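Local coordinates for D-glucosaminate-6-phosphate ammonia lyase (Salmonella typhimurium, PDB 7LCE), which carries covalently bound pyridoxal phosphate and belongs to the selenocysteine synthase-like branch of the aminotransferase fold superfamily, at residues H87-R90 against A91-A94; G117-V120 against T121-I124; T228-A231 against A232-Q236. One frame throughout, in Å; residues are numbered along the deposited sequence.

Contact 1: residues H87-R90 against A91-A94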
loop_
_atom_site.group_PDB
_atom_site.type_symbol
_atom_site.label_atom_id
_atom_site.label_comp_id
_atom_site.label_asym_id
_atom_site.label_seq_id
_atom_site.Cartn_x
_atom_site.Cartn_y
_atom_site.Cartn_z
ATOM N N HIS A 87 -15.054 -3.929 -25.323
ATOM C CA HIS A 87 -14.835 -4.073 -26.764
ATOM C C HIS A 87 -15.416 -5.373 -27.304
ATOM O O HIS A 87 -15.033 -5.825 -28.387
ATOM C CB HIS A 87 -13.345 -3.980 -27.125
ATOM C CG HIS A 87 -12.759 -2.616 -26.939
ATOM N ND1 HIS A 87 -12.412 -2.117 -25.701
ATOM C CD2 HIS A 87 -12.463 -1.644 -27.832
ATOM C CE1 HIS A 87 -11.928 -0.896 -25.841
ATOM N NE2 HIS A 87 -11.947 -0.586 -27.125
ATOM N N GLY A 88 -16.340 -5.985 -26.566
ATOM C CA GLY A 88 -16.897 -7.264 -26.941
ATOM C C GLY A 88 -16.075 -8.464 -26.523
ATOM O O GLY A 88 -16.501 -9.598 -26.777
ATOM N N ASP A 89 -14.918 -8.254 -25.893
ATOM C CA ASP A 89 -14.073 -9.363 -25.461
ATOM C C ASP A 89 -14.831 -10.248 -24.479
ATOM O O ASP A 89 -15.312 -9.774 -23.445
ATOM C CB ASP A 89 -12.791 -8.825 -24.822
ATOM C CG ASP A 89 -11.856 -9.931 -24.359
ATOM O OD1 ASP A 89 -11.989 -11.073 -24.844
ATOM O OD2 ASP A 89 -10.987 -9.657 -23.503
ATOM N N ARG A 90 -14.927 -11.541 -24.807
ATOM C CA ARG A 90 -15.738 -12.456 -24.009
ATOM C C ARG A 90 -15.232 -12.565 -22.578
ATOM O O ARG A 90 -16.032 -12.735 -21.651
ATOM C CB ARG A 90 -15.780 -13.829 -24.677
ATOM C CG ARG A 90 -16.760 -13.903 -25.837
ATOM C CD ARG A 90 -16.678 -15.231 -26.571
ATOM N NE ARG A 90 -15.379 -15.414 -27.206
ATOM C CZ ARG A 90 -15.084 -16.402 -28.039
ATOM N NH1 ARG A 90 -15.981 -17.316 -28.373
ATOM N NH2 ARG A 90 -13.859 -16.473 -28.552
ATOM N N ALA A 91 -13.918 -12.469 -22.374
ATOM C CA ALA A 91 -13.382 -12.515 -21.018
ATOM C C ALA A 91 -13.780 -11.273 -20.232
ATOM O O ALA A 91 -14.223 -11.370 -19.081
ATOM C CB ALA A 91 -11.861 -12.662 -21.058
ATOM N N ARG A 92 -13.644 -10.094 -20.843
ATOM C CA ARG A 92 -14.009 -8.860 -20.154
ATOM C C ARG A 92 -15.509 -8.777 -19.902
ATOM O O ARG A 92 -15.936 -8.151 -18.925
ATOM C CB ARG A 92 -13.535 -7.649 -20.959
ATOM C CG ARG A 92 -12.028 -7.493 -20.988
ATOM C CD ARG A 92 -11.602 -6.302 -21.829
ATOM N NE ARG A 92 -10.427 -5.640 -21.275
ATOM C CZ ARG A 92 -9.981 -4.452 -21.662
ATOM N NH1 ARG A 92 -10.584 -3.764 -22.616
ATOM N NH2 ARG A 92 -8.897 -3.947 -21.082
ATOM N N VAL A 93 -16.320 -9.390 -20.769
ATOM C CA VAL A 93 -17.768 -9.370 -20.580
ATOM C C VAL A 93 -18.150 -10.084 -19.290
ATOM O O VAL A 93 -19.034 -9.633 -18.550
ATOM C CB VAL A 93 -18.476 -9.980 -21.801
ATOM C CG1 VAL A 93 -19.905 -10.360 -21.459
ATOM C CG2 VAL A 93 -18.463 -8.994 -22.952
ATOM N N ALA A 94 -17.483 -11.205 -18.996
ATOM C CA ALA A 94 -17.781 -11.957 -17.782
ATOM C C ALA A 94 -17.376 -11.215 -16.515
ATOM O O ALA A 94 -17.913 -11.512 -15.443
ATOM C CB ALA A 94 -17.092 -13.320 -17.831
#
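H87 and R92 run alongside each other and point the same way, with ND1 of H87 3.9 Å from NH1 of R92. The nitrogen approaches the guanidinium at its edge and in its plane, while ring and guanidinium are turned 40° apart. H87 is the first residue to leave helical geometry after helix 73-86, and its ring also meets that of W229; a calcium ion lies about 4 Å from its side chain. G88 keeps the chain turning with positive phi. A beta carbon here would run into the carbonyl oxygen of H87, a clash that glycine avoids; G88 N bonds to T86 OG1. D89 then takes the N-cap position, which suits a short carboxylate able to accept an N-H of the first helical turn, where no preceding helical carbonyl is at hand. Its CG stands anti to the backbone N (chi1 -179°), which brings OD1 before the N-H of A91 in a weak capping bond of 3.4 Å between OD1 and A91 N. The other carboxylate oxygen, OD2, lies beside the aliphatic part of R92, 3.5 Å from its CG, and the two side chains cross at about a right angle. The opposite charges are near without touching, OD2 of D89 being 4.6 Å from NE of R92. The carbonyl of D89 takes the firmer bond, from V93 N to D89 O at 2.9 Å. R90 follows with a weak bond of 3.4 Å from A94 N to R90 O, and its long side chain turns outward to a cation-pi contact with W143 of a second subunit. Together these features make a tight interhelical turn, two residues of positive phi, H87 and G88, followed by an aspartate N-cap, that links helix 73-86 to helix 90-95.

Contact 2: residues G117-V120 against T121-I124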
loop_
_atom_site.group_PDB
_atom_site.type_symbol
_atom_site.label_atom_id
_atom_site.label_comp_id
_atom_site.label_asym_id
_atom_site.label_seq_id
_atom_site.Cartn_x
_atom_site.Cartn_y
_atom_site.Cartn_z
ATOM N N GLY A 117 -35.514 9.830 -12.203
ATOM C CA GLY A 117 -36.177 8.839 -11.377
ATOM C C GLY A 117 -35.139 7.939 -10.740
ATOM O O GLY A 117 -35.272 7.517 -9.587
ATOM N N ALA A 118 -34.097 7.644 -11.508
ATOM C CA ALA A 118 -32.874 7.008 -11.048
ATOM C C ALA A 118 -31.710 7.743 -11.689
ATOM O O ALA A 118 -31.824 8.218 -12.827
ATOM C CB ALA A 118 -32.822 5.515 -11.409
ATOM N N PRO A 119 -30.585 7.872 -10.988
ATOM C CA PRO A 119 -29.448 8.599 -11.561
ATOM C C PRO A 119 -28.867 7.872 -12.764
ATOM O O PRO A 119 -28.735 6.646 -12.771
ATOM C CB PRO A 119 -28.442 8.653 -10.403
ATOM C CG PRO A 119 -29.265 8.426 -9.172
ATOM C CD PRO A 119 -30.328 7.461 -9.598
ATOM N N VAL A 120 -28.522 8.650 -13.794
ATOM C CA VAL A 120 -27.856 8.096 -14.967
ATOM C C VAL A 120 -26.522 7.469 -14.586
ATOM O O VAL A 120 -25.998 6.625 -15.322
ATOM C CB VAL A 120 -27.680 9.189 -16.044
ATOM C CG1 VAL A 120 -26.764 10.293 -15.536
ATOM C CG2 VAL A 120 -27.171 8.599 -17.353
ATOM N N THR A 121 -25.962 7.858 -13.437
ATOM C CA THR A 121 -24.726 7.247 -12.959
ATOM C C THR A 121 -24.917 5.769 -12.650
ATOM O O THR A 121 -23.991 4.971 -12.841
ATOM C CB THR A 121 -24.224 7.973 -11.711
ATOM O OG1 THR A 121 -25.003 7.567 -10.578
ATOM C CG2 THR A 121 -24.357 9.474 -11.881
ATOM N N SER A 122 -26.102 5.384 -12.166
ATOM C CA SER A 122 -26.343 3.985 -11.828
ATOM C C SER A 122 -26.253 3.098 -13.062
ATOM O O SER A 122 -25.639 2.025 -13.021
ATOM C CB SER A 122 -27.704 3.830 -11.153
ATOM O OG SER A 122 -27.679 4.357 -9.840
ATOM N N ALA A 123 -26.853 3.529 -14.173
ATOM C CA ALA A 123 -26.749 2.749 -15.400
ATOM C C ALA A 123 -25.301 2.678 -15.869
ATOM O O ALA A 123 -24.830 1.618 -16.298
ATOM C CB ALA A 123 -27.648 3.344 -16.482
ATOM N N ILE A 124 -24.578 3.796 -15.780
ATOM C CA ILE A 124 -23.170 3.813 -16.166
ATOM C C ILE A 124 -22.359 2.877 -15.277
ATOM O O ILE A 124 -21.487 2.143 -15.758
ATOM C CB ILE A 124 -22.627 5.253 -16.128
ATOM C CG1 ILE A 124 -23.360 6.117 -17.154
ATOM C CG2 ILE A 124 -21.135 5.277 -16.393
ATOM C CD1 ILE A 124 -23.187 7.599 -16.933
#
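The carbonyl oxygen of P119 receives the N-H of S122 at 3.0 Å (S122 N to P119 O), a bond bent to 142° at the hydrogen, and the donor stands well above the carbonyl plane instead of on a lone pair. This i to i+3 bond, accepted by the residue just before the helix, closes the first turn of helix 120-126, and P119 suits the approach to this turn because its ring fixes phi near the value the chain needs and leaves no N-H to be bonded. The next link is more regular: I124 N gives to V120 O at 3.2 Å with an angle of 163°, a true helical i to i+4 bond. T121 reaches back to the proline. Its chi1 of 77° sets OG1 between the backbone N and the carbonyl carbon, on the side of T121 that faces back to P119, 3.6 Å from CB of P119. S122 places its hydroxyl beside the other part of the same ring, OG lying 4.1 Å from CD of P119. T121 and S122 thus both border the proline ring, while the apolar side chains turn into the core: V120, A123 and I124 all rest on I77 of helix 73-86, and I124 also reaches V106 and M108 of strand 105-109. On the S122 side the surface belongs to an interface, for S122 packs on A94 of a third subunit. V120 and I124, one helical turn apart, meet at an oblique angle through methyl groups, CG2 of V120 touching CD1 of I124 at 4.1 Å.

Contact 3: residues T228-A231 against A232-Q236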
loop_
_atom_site.group_PDB
_atom_site.type_symbol
_atom_site.label_atom_id
_atom_site.label_comp_id
_atom_site.label_asym_id
_atom_site.label_seq_id
_atom_site.Cartn_x
_atom_site.Cartn_y
_atom_site.Cartn_z
ATOM N N THR A 228 -19.559 -1.992 -35.627
ATOM C CA THR A 228 -18.488 -2.519 -34.785
ATOM C C THR A 228 -18.815 -2.371 -33.303
ATOM O O THR A 228 -18.484 -3.251 -32.499
ATOM C CB THR A 228 -17.161 -1.831 -35.114
ATOM O OG1 THR A 228 -17.293 -0.415 -34.939
ATOM C CG2 THR A 228 -16.753 -2.121 -36.548
ATOM N N TRP A 229 -19.468 -1.273 -32.919
ATOM C CA TRP A 229 -19.815 -1.070 -31.518
ATOM C C TRP A 229 -21.126 -1.749 -31.143
ATOM O O TRP A 229 -21.269 -2.231 -30.014
ATOM C CB TRP A 229 -19.883 0.424 -31.194
ATOM C CG TRP A 229 -18.537 1.075 -31.159
ATOM C CD1 TRP A 229 -18.047 1.996 -32.039
ATOM C CD2 TRP A 229 -17.498 0.840 -30.202
ATOM N NE1 TRP A 229 -16.769 2.355 -31.685
ATOM C CE2 TRP A 229 -16.408 1.659 -30.561
ATOM C CE3 TRP A 229 -17.384 0.019 -29.078
ATOM C CZ2 TRP A 229 -15.221 1.680 -29.835
ATOM C CZ3 TRP A 229 -16.202 0.040 -28.358
ATOM C CH2 TRP A 229 -15.136 0.865 -28.740
ATOM N N ILE A 230 -22.095 -1.784 -32.063
ATOM C CA ILE A 230 -23.329 -2.517 -31.798
ATOM C C ILE A 230 -23.024 -3.992 -31.564
ATOM O O ILE A 230 -23.655 -4.649 -30.727
ATOM C CB ILE A 230 -24.333 -2.317 -32.948
ATOM C CG1 ILE A 230 -24.786 -0.858 -33.011
ATOM C CG2 ILE A 230 -25.546 -3.215 -32.763
ATOM C CD1 ILE A 230 -25.546 -0.406 -31.786
ATOM N N ALA A 231 -22.041 -4.530 -32.293
ATOM C CA ALA A 231 -21.619 -5.909 -32.069
ATOM C C ALA A 231 -21.115 -6.109 -30.647
ATOM O O ALA A 231 -21.398 -7.137 -30.018
ATOM C CB ALA A 231 -20.543 -6.295 -33.083
ATOM N N ALA A 232 -20.376 -5.130 -30.114
ATOM C CA ALA A 232 -19.929 -5.217 -28.728
ATOM C C ALA A 232 -21.099 -5.133 -27.758
ATOM O O ALA A 232 -21.027 -5.685 -26.655
ATOM C CB ALA A 232 -18.911 -4.119 -28.428
ATOM N N CYS A 233 -22.178 -4.449 -28.144
ATOM C CA CYS A 233 -23.380 -4.457 -27.320
ATOM C C CYS A 233 -24.021 -5.837 -27.322
ATOM O O CYS A 233 -24.389 -6.363 -26.265
ATOM C CB CYS A 233 -24.371 -3.404 -27.814
ATOM S SG CYS A 233 -23.786 -1.703 -27.675
ATOM N N LYS A 234 -24.155 -6.444 -28.507
ATOM C CA LYS A 234 -24.728 -7.782 -28.598
ATOM C C LYS A 234 -23.949 -8.780 -27.752
ATOM O O LYS A 234 -24.542 -9.691 -27.162
ATOM C CB LYS A 234 -24.760 -8.242 -30.056
ATOM C CG LYS A 234 -25.674 -7.418 -30.951
ATOM C CD LYS A 234 -25.665 -7.934 -32.383
ATOM C CE LYS A 234 -26.621 -7.140 -33.261
ATOM N NZ LYS A 234 -26.635 -7.625 -34.668
ATOM N N ALA A 235 -22.630 -8.605 -27.656
ATOM C CA ALA A 235 -21.787 -9.516 -26.890
ATOM C C ALA A 235 -22.118 -9.524 -25.405
ATOM O O ALA A 235 -21.641 -10.411 -24.688
ATOM C CB ALA A 235 -20.314 -9.154 -27.081
ATOM N N GLN A 236 -22.905 -8.566 -24.924
ATOM C CA GLN A 236 -23.225 -8.483 -23.506
ATOM C C GLN A 236 -24.309 -9.464 -23.074
ATOM O O GLN A 236 -24.637 -9.505 -21.883
ATOM C CB GLN A 236 -23.649 -7.053 -23.152
ATOM C CG GLN A 236 -22.646 -5.985 -23.581
ATOM C CD GLN A 236 -21.282 -6.154 -22.935
ATOM O OE1 GLN A 236 -21.172 -6.623 -21.802
ATOM N NE2 GLN A 236 -20.231 -5.783 -23.661
#
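Helix 227-234 and the residues that follow it are joined by i to i+4 backbone bonds, three of which link residues 228-231 to 232-236. C233 N bonds to W229 O at 3.0 Å, K234 N to I230 O at 2.9 Å, and A235 N to A231 O at 3.0 Å; the K234 bond is fairly straight at 162°. The next carbonyl in line, that of A232, is met by a side chain: NE2 of Q236 reaches back to A232 O at 3.1 Å, a bond that occupies the place of a further backbone rung. The backbone N of Q236 meanwhile gives to C233 O, three residues back. The same NE2 also bonds to T86 OG1, which ties the buried amide to the end of helix 73-86.

Along the helix, side chains one turn apart also touch. K234 is extended all along beyond CG, and its CE passes CG2 of I230 at 4.1 Å, the two chains crossing at a slant. A lysine suits this spot because its methylenes can lie on the isoleucine while NZ travels on to salt bridges with D66 and E52. CE3 of W229 lies 4.5 Å from CB of A232, which approaches the ring obliquely; a methyl group is small enough to fit there. A232 and C233, both compact, can sit close to A83 of helix 73-86. I230 and K234 lie on Y68 of strand 66-70, and W229 and C233 on M206 of strand 206-210, so the helix packs against helix 73-86 and against strands 66-70 and 206-210 of the seven-stranded mixed sheet.

The contacts follow one another along the chain without interleaving, and all draw on helix 73-86. Contact 1 is the turn at its end, contact 2 packs on its I77, and contact 3 on its A83. Contacts 1 and 3 are neighbours, their centres about 10 Å apart, and touch directly: CG2 of V93 lies 3.7 Å from NE2 of Q236. Contact 2 is more distant, its centre about 23 Å from that of contact 1 and 21 Å from that of contact 3, with no touch within the chain. Across subunits, however, A94 meets the helix 120-126 of a third subunit, so contacts 1 and 2 both serve the oligomer's interfaces.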